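Local atomic coordinates of beta-lactamase-like protein (Koribacter versatilis, PDB entry 6B9V), a protein that is a metal-dependent diphosphatase of the PhnP family, with a metallo-beta-lactamase fold, that cleaves reactive photoproducts of FAD. Residues Leu7-Gly11 with Gln62-Glu66; Gly67-Ile71 with Leu93-Thr99; Arg140-Glu144 with Glu164-Tyr168; Gly167-Gly171 with Met189-Leu193; Leu193-Phe197 with Leu258-Leu262. One frame throughout, in Å; residues are numbered along the deposited sequence.

Contact 1 of 5, residues Leu7-Gly11 with Gln62-Glu66; sequences LTVLG and QALRE
Q62 reaches from helix 59-66 to the corner the chain turns at L10, and its side chain runs along L10. With CG beside the backbone N (chi1 -67°) and the chain extended beyond, it leads from the helix to the L10 peptide. Its CB lies 3.9 Å from L10 CB, and CG then passes 3.4 Å from L10 O. At the amide, CD packs 3.7 Å from L10 CB, while NE2 stands 3.1 Å from L10 O. The amide is anchored beyond the two segments: T56 binds OE1 and the carbonyl of R39 binds NE2, which fixes its rotation. R65 approaches the same L10 O with a bent chain, and its NH2 makes a weak 2.8 Å hydrogen bond to it; D254 holds that NH2 in a salt bridge as well. Further along the helix, E66 lays CG 3.8 Å from L10 CD2 and brings OE1 near the methyl of T8. A water donates to V9 O and to E66 OE1, tying strand to helix, and K257 is bonded to T8 OG1. Beyond the contact, A63 and L64 pack on I21 of the second subunit. L10 and G11 form a classic beta bulge opposite S41, at the point where the chain turns out of its sheet, and the contact seats a helix against that sheet as in the alpha-beta layers of the metallo-beta-lactamase fold.

Contact 2 of 5, residues Gly67-Ile71 with Leu93-Thr99; sequences GIKKI and LSFPRIT
A Schellman motif closes helix 59-66 at G67, and the loop that follows, on its way to strand 73-75, packs against L93 and the short helix 96-99. L93 is the hydrophobic centre of this meeting. Its chi1 of -65° directs the side chain at the loop, where the two methyls part company: CD1 lies against two isoleucines, 3.7 Å from I71 CD1 and 3.9 Å from I68 CG2, while CD2 rests 3.5 Å from K69 O. Both isoleucines cross the leucine at about a right angle. The same K69 carbonyl is met by I98, whose CG2 comes within 3.3 Å of K69 O. Outside this apolar cluster, K70 stretches fully extended alongside the helix end, its CD 3.9 Å from I98 O, and its NZ makes a weak 3.3 Å hydrogen bond to T99 O. A water bridges the backbones, accepting from I71 N and donating to L93 O at 2.9 Å. The second subunit adds to the contact: I21 of that chain packs on L93, and D24 of that chain forms a salt bridge with K69. Apolar carbons thus carry the buried part, whereas the polar links are a bridging water and one weak bond from the exposed K70; the join probably depends more on the fit of L93 than on directional bonds.

Contact 3 of 5, residues Arg140-Glu144 with Glu164-Tyr168; sequences RVHHE and EIYGY
Y166 and H143 meet as an offset edge-to-face pair, the edge of the tyrosine turned toward the face of the imidazole. Their planes stand at 76° and their centroids lie 5.5 Å apart, while the two side chains cross at about a right angle. The phenol oxygen comes closest, with Y166 OH 2.7 Å from H143 ND1. A chi1 of -75°, which sets CG opposite the carbonyl carbon, lets Y166 project from strand 163-170 toward the loop 141-144, and the backbone of that loop comes up to the phenol, H142 C lying 3.1 Å from Y166 OH. V141 slides past the ring in the opposite direction, placing CG1 3.6 Å from Y166 CE2; the OH of Y168, bonded to the carbonyl of Y76, lies a little beyond the same methyl. The contact joins two parts of the metallo-beta-lactamase fold: the loop follows strand 136-140, an outermost strand of one sheet, and leads to strand 146-148 at the margin of the other, to which strand 163-170 also belongs. E164, two residues before Y166 on the strand, reaches toward the imidazole with an extended chain. Its OE2 lies 3.5 Å from H143 CE1, at the edge of the ring, the carboxylate turned 52° from the ring plane. A water then joins the two groups, 2.9 Å from H143 NE2 and donating to E164 OE1. P157 of strand 151-160 packs against both H143 and E164, and the side chain of E164 is about 7 Å from that of H160, a manganese ligand.

Contact 4 of 5, residues Gly167-Gly171 with Met189-Leu193; sequences GYRFG and MLRGL
R169 sends its guanidinium from strand 163-170 into the turn 189-193, where three hydrogen bonds to main-chain carbonyls and a leucine methyl hold it. CG is anti to the backbone N (chi1 176°) and the chain runs straight on to NE, which carries the charged end right across to the loop. There NH1 donates to M189 O at 2.7 Å, approaching from above the carbonyl plane, and also to R191 O at 3.0 Å. NH2 closes on the same R191 O at 3.3 Å, so two nitrogens grip one oxygen end-on, within the guanidinium plane and from one face of that carbonyl. L193 packs over a face of the group: its CD2 lies 3.3 Å from R169 CZ, above the centre. NE adds a weak 3.4 Å bond to G171 O, just past the strand. This tight part rests on A174 of strand 173-176, which touches both R169 and L193. The looser side is the outer bend of the loop. R191 turns away from the strand and forms a salt bridge with E188, G192 makes only slight contact, and M189 keeps its side chain at a distance, resting instead on I154 and V156 of strand 151-160. The arginine thus donates to two carbonyls of a loop without regular structure, and its positive charge is probably stabilised by the carbonyl dipoles pointing at it.

Contact 5 of 5, residues Leu193-Phe197 with Leu258-Leu262; sequences LDILF and LEFEL
I195 drives its CD1 methyl against strand 257-263, where it meets three successive residues. I195 CD1 lies 3.5 Å from L258 CB, 3.6 Å from E259 O and 3.8 Å from F260 CB. Its CG1 points opposite the carbonyl carbon (chi1 -64°) with CD1 extended beyond it, which delivers the methyl to the neighbouring sheet. L258 answers with its own branch: CD1 touches the edge of F197, 3.7 Å from F197 CE1, the leucine and the ring coming from opposite directions. At the other end, D194 and E261 approach only loosely, with D194 OD2 4.2 Å from E261 CG and their carboxylates not in contact. Next outward are the residues that set these groups in place. S172 bonds D194 OD2 through its OG, which also accepts from the backbone of E261, so one serine links the two segments at this end. Y228 meets the ring of F197, and A173 packs on both I195 and F260. E259, facing away, pairs outside the contact with R4 in a salt bridge. No hydrogen bond passes directly between the two segments, and the strands run at 114° with their axes 9.5 Å apart at closest approach; they belong to different sheets, which face each other here. Strand 195-199 lies between 173-176 and 226-230 in one sheet, while 257-263 edges the other beside strand 2-9, whose L7 touches both F197 and F260.

Overall arrangement
The five contacts follow one another along the chain and involve both sheets of the metallo-beta-lactamase sandwich. Contacts 1 and 2, centres 15 Å apart, adjoin through helix 59-66 and its exit loop, and both touch the second subunit. Contact 5 spans the two sheets: strand 257-263 neighbours strand 2-9 of contact 1, and strand 195-199 lies in the other sheet. Contacts 3 and 4 share G167 and Y168 on strand 163-170, and contacts 4 and 5 share L193, centres only 9 Å apart. Contacts 2 and 4 are farthest apart, about 29 Å between centres. The closest residues of contacts 1, 3 and 5 lie about 11 to 13 Å from a manganese ion, whereas 2 and 4 are away from the metal sites.

Contact 1 of 5, residues Leu7-Gly11 with Gln62-Glu66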
# COMPACT_ATOMS: atom_id res chain seq x y z
N LEU A 7 -6.20 -21.09 8.13
CA LEU A 7 -5.87 -19.69 8.37
C LEU A 7 -4.47 -19.38 7.80
O LEU A 7 -3.52 -20.11 8.07
CB LEU A 7 -5.93 -19.36 9.88
CG LEU A 7 -5.70 -17.89 10.24
CD1 LEU A 7 -6.45 -17.55 11.52
CD2 LEU A 7 -4.21 -17.58 10.42
N THR A 8 -4.36 -18.31 7.02
CA THR A 8 -3.06 -17.87 6.49
C THR A 8 -2.75 -16.47 6.97
O THR A 8 -3.59 -15.57 6.87
CB THR A 8 -3.04 -17.88 4.94
OG1 THR A 8 -3.29 -19.21 4.48
CG2 THR A 8 -1.70 -17.41 4.41
N VAL A 9 -1.54 -16.30 7.50
CA VAL A 9 -1.07 -14.98 7.91
C VAL A 9 -0.58 -14.20 6.69
O VAL A 9 0.41 -14.58 6.07
CB VAL A 9 0.05 -15.11 8.95
CG1 VAL A 9 0.56 -13.73 9.36
CG2 VAL A 9 -0.45 -15.91 10.19
N LEU A 10 -1.28 -13.13 6.36
CA LEU A 10 -0.89 -12.26 5.24
C LEU A 10 0.15 -11.23 5.70
O LEU A 10 1.03 -10.85 4.93
CB LEU A 10 -2.12 -11.55 4.66
CG LEU A 10 -3.23 -12.50 4.20
CD1 LEU A 10 -4.44 -11.71 3.68
CD2 LEU A 10 -2.75 -13.50 3.11
N GLY A 11 0.04 -10.79 6.95
CA GLY A 11 1.05 -9.90 7.52
C GLY A 11 1.05 -10.05 9.03
O GLY A 11 0.01 -10.20 9.63
N GLN A 62 0.05 -8.88 -0.65
CA GLN A 62 -0.41 -10.06 0.10
C GLN A 62 -1.26 -11.00 -0.77
O GLN A 62 -1.10 -12.24 -0.75
CB GLN A 62 -1.19 -9.62 1.37
CG GLN A 62 -0.28 -8.90 2.41
CD GLN A 62 -1.01 -8.16 3.54
OE1 GLN A 62 -2.09 -7.61 3.35
NE2 GLN A 62 -0.38 -8.13 4.73
N ALA A 63 -2.14 -10.40 -1.57
CA ALA A 63 -3.00 -11.16 -2.47
C ALA A 63 -2.19 -11.84 -3.58
O ALA A 63 -2.41 -13.01 -3.89
CB ALA A 63 -4.07 -10.25 -3.08
N LEU A 64 -1.25 -11.12 -4.17
CA LEU A 64 -0.44 -11.69 -5.25
C LEU A 64 0.40 -12.84 -4.72
O LEU A 64 0.49 -13.89 -5.35
CB LEU A 64 0.47 -10.61 -5.87
CG LEU A 64 -0.25 -9.55 -6.69
CD1 LEU A 64 0.75 -8.45 -7.08
CD2 LEU A 64 -0.88 -10.19 -7.94
N ARG A 65 0.99 -12.61 -3.55
CA ARG A 65 1.78 -13.60 -2.82
C ARG A 65 1.04 -14.92 -2.63
O ARG A 65 1.62 -16.01 -2.73
CB ARG A 65 2.11 -13.02 -1.44
CG ARG A 65 3.40 -13.38 -0.85
CD ARG A 65 3.91 -12.19 -0.09
NE ARG A 65 3.22 -11.96 1.18
CZ ARG A 65 3.90 -11.66 2.28
NH1 ARG A 65 5.22 -11.58 2.20
NH2 ARG A 65 3.29 -11.46 3.44
N GLU A 66 -0.24 -14.81 -2.28
CA GLU A 66 -1.00 -16.01 -1.98
C GLU A 66 -1.91 -16.49 -3.12
O GLU A 66 -2.68 -17.45 -2.94
CB GLU A 66 -1.83 -15.79 -0.73
CG GLU A 66 -0.97 -15.63 0.52
CD GLU A 66 -0.39 -16.95 0.99
OE1 GLU A 66 0.54 -16.94 1.83
OE2 GLU A 66 -0.87 -18.00 0.51
O HOH W 1 0.94 -14.70 3.25

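Contact 2 of 5, residues Gly67-Ile71 with Leu93-Thr99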
# COMPACT_ATOMS: atom_id res chain seq x y z
N GLY A 67 -1.83 -15.83 -4.27
CA GLY A 67 -2.62 -16.21 -5.43
C GLY A 67 -4.12 -16.06 -5.25
O GLY A 67 -4.90 -16.84 -5.81
N ILE A 68 -4.54 -15.05 -4.48
CA ILE A 68 -5.97 -14.79 -4.29
C ILE A 68 -6.64 -14.36 -5.59
O ILE A 68 -6.21 -13.40 -6.24
CB ILE A 68 -6.21 -13.72 -3.22
CG1 ILE A 68 -5.70 -14.21 -1.85
CG2 ILE A 68 -7.70 -13.33 -3.16
CD1 ILE A 68 -5.77 -13.14 -0.76
N LYS A 69 -7.71 -15.06 -5.96
CA LYS A 69 -8.41 -14.79 -7.21
C LYS A 69 -9.84 -14.31 -6.95
O LYS A 69 -10.52 -13.84 -7.85
CB LYS A 69 -8.45 -16.04 -8.09
CG LYS A 69 -7.08 -16.60 -8.48
CD LYS A 69 -6.44 -15.79 -9.60
CE LYS A 69 -5.08 -16.35 -10.00
NZ LYS A 69 -4.43 -15.52 -11.05
N LYS A 70 -10.29 -14.46 -5.71
CA LYS A 70 -11.65 -14.12 -5.33
C LYS A 70 -11.76 -13.95 -3.81
O LYS A 70 -11.18 -14.73 -3.06
CB LYS A 70 -12.64 -15.19 -5.81
CG LYS A 70 -14.09 -14.92 -5.46
CD LYS A 70 -15.03 -15.91 -6.14
CE LYS A 70 -16.48 -15.64 -5.75
NZ LYS A 70 -17.41 -16.53 -6.52
N ILE A 71 -12.49 -12.93 -3.38
CA ILE A 71 -12.75 -12.72 -1.96
C ILE A 71 -14.25 -12.83 -1.71
O ILE A 71 -15.03 -12.12 -2.33
CB ILE A 71 -12.27 -11.35 -1.48
CG1 ILE A 71 -10.76 -11.19 -1.69
CG2 ILE A 71 -12.65 -11.16 0.00
CD1 ILE A 71 -10.29 -9.74 -1.56
N LEU A 93 -10.86 -7.22 -7.85
CA LEU A 93 -11.54 -8.47 -7.51
C LEU A 93 -13.04 -8.28 -7.34
O LEU A 93 -13.78 -9.25 -7.13
CB LEU A 93 -10.96 -9.07 -6.22
CG LEU A 93 -9.50 -9.53 -6.32
CD1 LEU A 93 -9.02 -10.09 -4.98
CD2 LEU A 93 -9.31 -10.55 -7.45
N SER A 94 -13.51 -7.04 -7.44
CA SER A 94 -14.91 -6.73 -7.14
C SER A 94 -15.80 -6.63 -8.37
O SER A 94 -17.01 -6.37 -8.26
CB SER A 94 -15.01 -5.42 -6.36
OG SER A 94 -14.63 -4.33 -7.17
N PHE A 95 -15.24 -6.83 -9.55
CA PHE A 95 -16.04 -6.72 -10.76
C PHE A 95 -16.78 -8.01 -11.05
O PHE A 95 -16.26 -9.09 -10.76
CB PHE A 95 -15.16 -6.30 -11.94
CG PHE A 95 -14.82 -4.84 -11.94
CD1 PHE A 95 -15.80 -3.90 -12.19
CD2 PHE A 95 -13.54 -4.41 -11.64
CE1 PHE A 95 -15.50 -2.55 -12.17
CE2 PHE A 95 -13.23 -3.06 -11.62
CZ PHE A 95 -14.22 -2.13 -11.88
N PRO A 96 -18.00 -7.90 -11.61
CA PRO A 96 -18.92 -9.02 -11.86
C PRO A 96 -18.24 -10.24 -12.48
O PRO A 96 -18.56 -11.37 -12.10
CB PRO A 96 -19.94 -8.42 -12.82
CG PRO A 96 -20.01 -7.00 -12.41
CD PRO A 96 -18.60 -6.62 -12.03
N ARG A 97 -17.33 -9.99 -13.42
CA ARG A 97 -16.55 -11.04 -14.07
C ARG A 97 -16.02 -12.04 -13.06
O ARG A 97 -16.17 -13.25 -13.22
CB ARG A 97 -15.37 -10.44 -14.83
CG ARG A 97 -15.67 -9.13 -15.55
CD ARG A 97 -14.49 -8.17 -15.40
NE ARG A 97 -13.21 -8.86 -15.37
CZ ARG A 97 -12.04 -8.26 -15.23
NH1 ARG A 97 -11.98 -6.94 -15.12
NH2 ARG A 97 -10.92 -8.97 -15.22
N ILE A 98 -15.40 -11.51 -12.00
CA ILE A 98 -14.76 -12.32 -10.98
C ILE A 98 -15.74 -12.76 -9.89
O ILE A 98 -15.72 -13.91 -9.45
CB ILE A 98 -13.58 -11.57 -10.33
CG1 ILE A 98 -12.39 -11.52 -11.29
CG2 ILE A 98 -13.16 -12.22 -9.01
CD1 ILE A 98 -11.12 -11.04 -10.65
N THR A 99 -16.59 -11.84 -9.46
CA THR A 99 -17.45 -12.12 -8.32
C THR A 99 -18.54 -13.12 -8.67
O THR A 99 -18.90 -13.97 -7.86
CB THR A 99 -18.13 -10.84 -7.78
OG1 THR A 99 -18.91 -10.25 -8.83
CG2 THR A 99 -17.09 -9.84 -7.27
O HOH W 2 -13.98 -11.49 -5.33

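Contact 3 of 5, residues Arg140-Glu144 with Glu164-Tyr168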
# COMPACT_ATOMS: atom_id res chain seq x y z
N ARG A 140 -23.38 -3.98 8.67
CA ARG A 140 -23.08 -3.56 10.04
C ARG A 140 -22.86 -4.73 11.00
O ARG A 140 -23.67 -5.64 11.09
CB ARG A 140 -24.19 -2.66 10.58
CG ARG A 140 -24.04 -2.26 12.04
CD ARG A 140 -22.97 -1.18 12.21
NE ARG A 140 -23.22 -0.03 11.35
CZ ARG A 140 -23.96 1.02 11.69
NH1 ARG A 140 -24.52 1.08 12.89
NH2 ARG A 140 -24.12 2.02 10.84
N VAL A 141 -21.75 -4.68 11.73
CA VAL A 141 -21.45 -5.66 12.76
C VAL A 141 -21.75 -5.09 14.15
O VAL A 141 -21.23 -4.04 14.52
CB VAL A 141 -19.96 -6.09 12.73
CG1 VAL A 141 -19.70 -7.15 13.79
CG2 VAL A 141 -19.57 -6.61 11.35
N HIS A 142 -22.58 -5.79 14.91
CA HIS A 142 -22.66 -5.52 16.33
C HIS A 142 -22.18 -6.75 17.06
O HIS A 142 -21.30 -7.46 16.57
CB HIS A 142 -24.08 -5.14 16.76
CG HIS A 142 -24.12 -4.23 17.95
ND1 HIS A 142 -24.62 -4.63 19.18
CD2 HIS A 142 -23.71 -2.95 18.11
CE1 HIS A 142 -24.52 -3.63 20.03
NE2 HIS A 142 -23.98 -2.60 19.41
N HIS A 143 -22.74 -7.04 18.23
CA HIS A 143 -22.21 -8.12 19.04
C HIS A 143 -22.72 -9.50 18.60
O HIS A 143 -22.14 -10.52 18.96
CB HIS A 143 -22.54 -7.87 20.51
CG HIS A 143 -21.64 -6.87 21.16
ND1 HIS A 143 -21.27 -5.69 20.55
CD2 HIS A 143 -21.02 -6.87 22.37
CE1 HIS A 143 -20.48 -5.00 21.35
NE2 HIS A 143 -20.31 -5.70 22.46
N GLU A 144 -23.78 -9.52 17.80
CA GLU A 144 -24.29 -10.79 17.28
C GLU A 144 -23.32 -11.41 16.28
O GLU A 144 -22.53 -10.71 15.65
CB GLU A 144 -25.66 -10.57 16.62
CG GLU A 144 -26.66 -9.83 17.49
CD GLU A 144 -27.61 -10.77 18.21
OE1 GLU A 144 -27.35 -11.99 18.17
OE2 GLU A 144 -28.59 -10.29 18.80
N GLU A 164 -13.26 0.75 22.07
CA GLU A 164 -13.65 -0.66 21.88
C GLU A 164 -13.62 -1.03 20.40
O GLU A 164 -14.19 -0.34 19.57
CB GLU A 164 -15.04 -0.95 22.46
CG GLU A 164 -15.46 -2.42 22.28
CD GLU A 164 -16.89 -2.71 22.74
OE1 GLU A 164 -17.11 -2.84 23.96
OE2 GLU A 164 -17.78 -2.82 21.88
N ILE A 165 -12.93 -2.12 20.07
CA ILE A 165 -12.88 -2.65 18.70
C ILE A 165 -13.20 -4.15 18.77
O ILE A 165 -13.50 -4.67 19.85
CB ILE A 165 -11.50 -2.43 18.01
CG1 ILE A 165 -10.41 -3.28 18.66
CG2 ILE A 165 -11.13 -0.94 18.04
CD1 ILE A 165 -9.15 -3.43 17.78
N TYR A 166 -13.14 -4.85 17.64
CA TYR A 166 -13.44 -6.29 17.62
C TYR A 166 -12.25 -7.17 17.25
O TYR A 166 -11.48 -6.86 16.34
CB TYR A 166 -14.56 -6.60 16.62
CG TYR A 166 -15.95 -6.23 17.09
CD1 TYR A 166 -16.32 -6.34 18.43
CD2 TYR A 166 -16.90 -5.77 16.19
CE1 TYR A 166 -17.60 -6.00 18.86
CE2 TYR A 166 -18.18 -5.42 16.60
CZ TYR A 166 -18.52 -5.54 17.94
OH TYR A 166 -19.79 -5.19 18.35
N GLY A 167 -12.16 -8.30 17.93
CA GLY A 167 -11.44 -9.45 17.41
C GLY A 167 -12.53 -10.42 17.00
O GLY A 167 -13.71 -10.10 17.14
N TYR A 168 -12.18 -11.60 16.50
CA TYR A 168 -13.21 -12.56 16.10
C TYR A 168 -12.87 -13.98 16.46
O TYR A 168 -11.73 -14.38 16.34
CB TYR A 168 -13.47 -12.47 14.58
CG TYR A 168 -13.98 -11.11 14.17
CD1 TYR A 168 -13.10 -10.11 13.76
CD2 TYR A 168 -15.34 -10.83 14.21
CE1 TYR A 168 -13.57 -8.85 13.40
CE2 TYR A 168 -15.82 -9.58 13.85
CZ TYR A 168 -14.94 -8.60 13.45
OH TYR A 168 -15.44 -7.38 13.10
O HOH W 3 -19.39 -4.28 24.85

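Contact 4 of 5, residues Gly167-Gly171 with Met189-Leu193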
# COMPACT_ATOMS: atom_id res chain seq x y z
N GLY A 167 -12.16 -8.30 17.93
CA GLY A 167 -11.44 -9.45 17.41
C GLY A 167 -12.53 -10.42 17.00
O GLY A 167 -13.71 -10.10 17.14
N TYR A 168 -12.18 -11.60 16.50
CA TYR A 168 -13.21 -12.56 16.10
C TYR A 168 -12.87 -13.98 16.46
O TYR A 168 -11.73 -14.38 16.34
CB TYR A 168 -13.47 -12.47 14.58
CG TYR A 168 -13.98 -11.11 14.17
CD1 TYR A 168 -13.10 -10.11 13.76
CD2 TYR A 168 -15.34 -10.83 14.21
CE1 TYR A 168 -13.57 -8.85 13.40
CE2 TYR A 168 -15.82 -9.58 13.85
CZ TYR A 168 -14.94 -8.60 13.45
OH TYR A 168 -15.44 -7.38 13.10
N ARG A 169 -13.88 -14.74 16.87
CA ARG A 169 -13.69 -16.16 17.07
C ARG A 169 -14.47 -16.89 15.99
O ARG A 169 -15.61 -16.55 15.70
CB ARG A 169 -14.17 -16.62 18.46
CG ARG A 169 -14.07 -18.12 18.64
CD ARG A 169 -14.46 -18.58 20.03
NE ARG A 169 -14.30 -20.03 20.17
CZ ARG A 169 -13.95 -20.65 21.29
NH1 ARG A 169 -13.71 -19.96 22.40
NH2 ARG A 169 -13.83 -21.98 21.32
N PHE A 170 -13.85 -17.90 15.40
CA PHE A 170 -14.50 -18.67 14.35
C PHE A 170 -14.07 -20.12 14.53
O PHE A 170 -12.90 -20.46 14.39
CB PHE A 170 -14.14 -18.11 12.96
CG PHE A 170 -12.73 -17.57 12.85
CD1 PHE A 170 -12.42 -16.29 13.29
CD2 PHE A 170 -11.73 -18.33 12.25
CE1 PHE A 170 -11.13 -15.79 13.19
CE2 PHE A 170 -10.43 -17.82 12.14
CZ PHE A 170 -10.13 -16.56 12.61
N GLY A 171 -15.04 -20.97 14.89
CA GLY A 171 -14.76 -22.36 15.19
C GLY A 171 -13.72 -22.47 16.30
O GLY A 171 -13.84 -21.81 17.34
N MET A 189 -15.04 -15.83 26.41
CA MET A 189 -15.42 -16.27 25.06
C MET A 189 -14.28 -16.97 24.34
O MET A 189 -14.45 -17.50 23.24
CB MET A 189 -15.87 -15.06 24.20
CG MET A 189 -17.06 -14.27 24.76
SD MET A 189 -17.34 -12.77 23.77
CE MET A 189 -18.00 -13.48 22.27
N LEU A 190 -13.09 -16.95 24.94
CA LEU A 190 -11.88 -17.32 24.23
C LEU A 190 -11.23 -18.59 24.76
O LEU A 190 -10.05 -18.83 24.51
CB LEU A 190 -10.87 -16.17 24.30
CG LEU A 190 -11.27 -14.91 23.51
CD1 LEU A 190 -10.26 -13.80 23.79
CD2 LEU A 190 -11.33 -15.21 22.02
N ARG A 191 -11.99 -19.41 25.47
CA ARG A 191 -11.42 -20.63 26.05
C ARG A 191 -11.59 -21.83 25.13
O ARG A 191 -12.50 -21.88 24.31
CB ARG A 191 -12.06 -20.92 27.41
CG ARG A 191 -11.83 -19.83 28.42
CD ARG A 191 -12.14 -20.30 29.84
NE ARG A 191 -12.05 -19.21 30.80
CZ ARG A 191 -10.91 -18.75 31.32
NH1 ARG A 191 -9.76 -19.29 30.96
NH2 ARG A 191 -10.94 -17.75 32.19
N GLY A 192 -10.69 -22.80 25.28
CA GLY A 192 -10.78 -24.04 24.53
C GLY A 192 -10.51 -23.90 23.05
O GLY A 192 -11.06 -24.65 22.25
N LEU A 193 -9.66 -22.94 22.67
CA LEU A 193 -9.24 -22.77 21.27
C LEU A 193 -8.11 -23.72 20.87
O LEU A 193 -7.29 -24.09 21.71
CB LEU A 193 -8.79 -21.33 21.03
CG LEU A 193 -9.87 -20.27 21.20
CD1 LEU A 193 -9.24 -18.88 21.32
CD2 LEU A 193 -10.87 -20.35 20.04

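Contact 5 of 5, residues Leu193-Phe197 with Leu258-Leu262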
# COMPACT_ATOMS: atom_id res chain seq x y z
N LEU A 193 -9.66 -22.94 22.67
CA LEU A 193 -9.24 -22.77 21.27
C LEU A 193 -8.11 -23.72 20.87
O LEU A 193 -7.29 -24.09 21.71
CB LEU A 193 -8.79 -21.33 21.03
CG LEU A 193 -9.87 -20.27 21.20
CD1 LEU A 193 -9.24 -18.88 21.32
CD2 LEU A 193 -10.87 -20.35 20.04
N ASP A 194 -8.07 -24.10 19.59
CA ASP A 194 -6.90 -24.77 19.01
C ASP A 194 -5.85 -23.74 18.63
O ASP A 194 -4.64 -23.96 18.78
CB ASP A 194 -7.28 -25.58 17.76
CG ASP A 194 -8.02 -26.85 18.08
OD1 ASP A 194 -7.82 -27.39 19.19
OD2 ASP A 194 -8.79 -27.32 17.22
N ILE A 195 -6.33 -22.60 18.12
CA ILE A 195 -5.48 -21.53 17.60
C ILE A 195 -5.94 -20.18 18.13
O ILE A 195 -7.12 -19.83 18.01
CB ILE A 195 -5.51 -21.49 16.05
CG1 ILE A 195 -4.92 -22.76 15.46
CG2 ILE A 195 -4.73 -20.28 15.54
CD1 ILE A 195 -5.01 -22.79 13.97
N LEU A 196 -5.01 -19.42 18.69
CA LEU A 196 -5.31 -18.06 19.16
C LEU A 196 -4.25 -17.06 18.69
O LEU A 196 -3.05 -17.28 18.87
CB LEU A 196 -5.41 -18.04 20.68
CG LEU A 196 -5.55 -16.67 21.35
CD1 LEU A 196 -6.86 -16.00 20.94
CD2 LEU A 196 -5.47 -16.82 22.87
N PHE A 197 -4.69 -15.96 18.08
CA PHE A 197 -3.77 -14.86 17.77
C PHE A 197 -3.98 -13.73 18.77
O PHE A 197 -5.11 -13.35 19.04
CB PHE A 197 -3.96 -14.35 16.34
CG PHE A 197 -3.25 -15.18 15.30
CD1 PHE A 197 -3.69 -16.45 14.99
CD2 PHE A 197 -2.14 -14.67 14.62
CE1 PHE A 197 -3.03 -17.23 14.05
CE2 PHE A 197 -1.47 -15.44 13.67
CZ PHE A 197 -1.91 -16.72 13.38
N LEU A 258 -2.12 -22.42 9.02
CA LEU A 258 -2.55 -23.22 10.15
C LEU A 258 -3.88 -23.88 9.87
O LEU A 258 -4.80 -23.23 9.38
CB LEU A 258 -2.67 -22.35 11.39
CG LEU A 258 -1.40 -21.65 11.87
CD1 LEU A 258 -1.76 -20.56 12.90
CD2 LEU A 258 -0.44 -22.69 12.46
N GLU A 259 -4.00 -25.16 10.21
CA GLU A 259 -5.24 -25.89 9.98
C GLU A 259 -6.06 -25.90 11.25
O GLU A 259 -5.51 -26.00 12.34
CB GLU A 259 -4.94 -27.33 9.52
CG GLU A 259 -6.17 -28.05 8.98
CD GLU A 259 -5.87 -29.46 8.52
OE1 GLU A 259 -4.74 -29.72 8.06
OE2 GLU A 259 -6.78 -30.32 8.62
N PHE A 260 -7.37 -25.78 11.12
CA PHE A 260 -8.24 -25.85 12.30
C PHE A 260 -9.63 -26.33 11.89
O PHE A 260 -9.85 -26.65 10.73
CB PHE A 260 -8.31 -24.50 13.02
CG PHE A 260 -9.02 -23.42 12.25
CD1 PHE A 260 -10.30 -23.04 12.61
CD2 PHE A 260 -8.40 -22.79 11.19
CE1 PHE A 260 -10.96 -22.05 11.91
CE2 PHE A 260 -9.04 -21.78 10.48
CZ PHE A 260 -10.33 -21.41 10.85
N GLU A 261 -10.55 -26.42 12.84
CA GLU A 261 -11.87 -26.95 12.52
C GLU A 261 -12.95 -25.90 12.67
O GLU A 261 -12.85 -25.00 13.52
CB GLU A 261 -12.18 -28.16 13.39
CG GLU A 261 -12.19 -27.88 14.87
CD GLU A 261 -12.61 -29.09 15.68
OE1 GLU A 261 -12.18 -30.21 15.34
OE2 GLU A 261 -13.39 -28.92 16.64
N LEU A 262 -13.98 -26.04 11.85
CA LEU A 262 -15.05 -25.06 11.74
C LEU A 262 -16.39 -25.77 11.49
O LEU A 262 -16.50 -26.54 10.54
CB LEU A 262 -14.74 -24.09 10.59
CG LEU A 262 -15.55 -22.81 10.40
CD1 LEU A 262 -15.53 -21.97 11.65
CD2 LEU A 262 -14.98 -22.04 9.22